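Local coordinates for hypothetical protein PH1819 (Pyrococcus horikoshii, PDB 2EEN) that is of unknown function but, as a CYTH-domain protein, probably binds a phosphorylated substrate such as a nucleotide or other organic phosphate inside a tunnel of antiparallel strands, at residues Lys27-Asp32 with Val108-Lys113. Residues are numbered along the deposited sequence; the frame is centred on the assembly and turned at random.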
# COMPACT_ATOMS: atom_id res chain seq x y z
N LYS A 27 -25.97 -2.32 -4.98
CA LYS A 27 -25.64 -0.95 -5.35
C LYS A 27 -24.53 -0.48 -4.44
O LYS A 27 -24.53 -0.76 -3.24
CB LYS A 27 -26.85 -0.04 -5.19
CG LYS A 27 -26.57 1.41 -5.53
CD LYS A 27 -27.85 2.24 -5.51
CE LYS A 27 -27.58 3.68 -5.91
NZ LYS A 27 -28.84 4.48 -5.87
N GLU A 28 -23.57 0.24 -5.01
CA GLU A 28 -22.45 0.73 -4.23
C GLU A 28 -22.22 2.21 -4.49
O GLU A 28 -22.54 2.72 -5.56
CB GLU A 28 -21.16 -0.03 -4.61
CG GLU A 28 -21.28 -1.56 -4.60
CD GLU A 28 -20.01 -2.25 -5.09
OE1 GLU A 28 -19.20 -1.60 -5.79
OE2 GLU A 28 -19.82 -3.45 -4.79
N ILE A 29 -21.71 2.90 -3.49
CA ILE A 29 -21.34 4.29 -3.65
C ILE A 29 -19.82 4.23 -3.67
O ILE A 29 -19.22 3.53 -2.85
CB ILE A 29 -21.80 5.16 -2.47
CG1 ILE A 29 -23.31 5.37 -2.55
CG2 ILE A 29 -21.06 6.51 -2.49
CD1 ILE A 29 -23.90 6.03 -1.31
N HIS A 30 -19.20 4.90 -4.63
CA HIS A 30 -17.75 4.92 -4.74
C HIS A 30 -17.25 6.34 -4.64
O HIS A 30 -17.77 7.25 -5.28
CB HIS A 30 -17.27 4.37 -6.09
CG HIS A 30 -17.39 2.89 -6.23
ND1 HIS A 30 -16.92 2.21 -7.34
CD2 HIS A 30 -17.92 1.95 -5.41
CE1 HIS A 30 -17.15 0.92 -7.19
NE2 HIS A 30 -17.76 0.73 -6.03
N GLU A 31 -16.22 6.51 -3.83
CA GLU A 31 -15.57 7.79 -3.67
C GLU A 31 -14.10 7.46 -3.90
O GLU A 31 -13.46 6.83 -3.07
CB GLU A 31 -15.80 8.34 -2.26
CG GLU A 31 -17.24 8.80 -2.04
CD GLU A 31 -17.59 8.96 -0.58
OE1 GLU A 31 -16.77 9.55 0.17
OE2 GLU A 31 -18.68 8.52 -0.18
N ASP A 32 -13.59 7.86 -5.06
CA ASP A 32 -12.21 7.58 -5.43
C ASP A 32 -11.34 8.81 -5.38
O ASP A 32 -11.75 9.90 -5.79
CB ASP A 32 -12.12 7.02 -6.85
CG ASP A 32 -12.86 5.73 -7.01
OD1 ASP A 32 -12.88 4.94 -6.05
OD2 ASP A 32 -13.40 5.49 -8.11
N VAL A 108 -16.57 10.68 -7.66
CA VAL A 108 -17.66 10.12 -6.87
C VAL A 108 -18.75 9.59 -7.77
O VAL A 108 -19.13 10.24 -8.74
CB VAL A 108 -18.28 11.18 -5.95
CG1 VAL A 108 -19.40 10.57 -5.12
CG2 VAL A 108 -17.21 11.77 -5.05
N LYS A 109 -19.26 8.40 -7.46
CA LYS A 109 -20.31 7.83 -8.28
C LYS A 109 -21.09 6.77 -7.52
O LYS A 109 -20.70 6.35 -6.43
CB LYS A 109 -19.71 7.17 -9.52
CG LYS A 109 -18.86 5.94 -9.20
CD LYS A 109 -18.40 5.21 -10.46
CE LYS A 109 -17.62 3.94 -10.12
NZ LYS A 109 -16.30 4.24 -9.48
N THR A 110 -22.21 6.37 -8.10
CA THR A 110 -23.00 5.29 -7.53
C THR A 110 -22.85 4.21 -8.60
O THR A 110 -22.70 4.53 -9.78
CB THR A 110 -24.48 5.65 -7.31
OG1 THR A 110 -25.09 6.02 -8.55
CG2 THR A 110 -24.59 6.79 -6.32
N ARG A 111 -22.86 2.96 -8.18
CA ARG A 111 -22.70 1.86 -9.11
C ARG A 111 -23.64 0.73 -8.75
O ARG A 111 -23.60 0.21 -7.64
CB ARG A 111 -21.24 1.40 -9.10
CG ARG A 111 -20.97 0.05 -9.77
CD ARG A 111 -19.48 -0.20 -9.96
NE ARG A 111 -18.93 0.63 -11.04
CZ ARG A 111 -17.64 0.70 -11.36
NH1 ARG A 111 -16.74 0.00 -10.67
NH2 ARG A 111 -17.25 1.46 -12.37
N GLU A 112 -24.51 0.38 -9.69
CA GLU A 112 -25.45 -0.72 -9.48
C GLU A 112 -24.85 -1.87 -10.26
O GLU A 112 -24.66 -1.76 -11.47
CB GLU A 112 -26.83 -0.38 -10.01
CG GLU A 112 -27.64 0.56 -9.14
CD GLU A 112 -28.98 0.92 -9.76
OE1 GLU A 112 -29.60 0.05 -10.41
OE2 GLU A 112 -29.43 2.07 -9.59
N LYS A 113 -24.55 -2.97 -9.58
CA LYS A 113 -23.95 -4.14 -10.22
C LYS A 113 -24.99 -5.18 -10.59
O LYS A 113 -25.90 -5.48 -9.80
CB LYS A 113 -22.93 -4.78 -9.29
CG LYS A 113 -21.70 -3.95 -8.99
CD LYS A 113 -20.72 -4.76 -8.15
CE LYS A 113 -19.45 -3.99 -7.84
NZ LYS A 113 -18.54 -4.82 -7.00
O HOH W 1 -15.85 6.74 -8.31
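With K109 CG wedged between its backbone N and carbonyl carbon (chi1 67°) and a bend at the last torsion (chi4 -68°), the ammonium comes round to the ring edge of H30, while an extended K113 carries NZ diagonally to the carboxylate of E28. These residues belong to two central antiparallel strands of the CYTH fold, 23-36 and 102-117, where E28-R111 and H30-K109 are hydrogen-bonded pairs. E28 N meets R111 O at 2.6 Å and H30 N meets K109 O at 2.8 Å, both reciprocated.

E28, H30, K109 and K113 form a largely buried polar network, with R111 packing beside it on the same face. K109 NZ donates in the ring plane to H30 ND1 (3.0 Å), leaving the other ring nitrogen, NE2, to donate to E28 OE1 at 2.7 Å, on the anti side and tilted out of the carboxylate plane. OE2 receives K113 NZ at 2.9 Å on its syn side, likewise tilted, and also pairs with R26. A glutamine in place of E28 would probably weaken the hold on K113 and R26 by removing the charge they share. R111 NH1 comes to the ring edge near H30 CE1, the two planes steeply inclined (73°), and the guanidinium is salt-bridged to D125. Such a cluster is consistent with the polar tunnel lining of CYTH proteins. On the opposite face, K27 and E112 touch at CG. D32 OD1 is salt-bridged to R52, while OD2 forms a long salt bridge with K109 NZ (3.4 Å), and one water bridges the same two atoms, 2.8 Å from each.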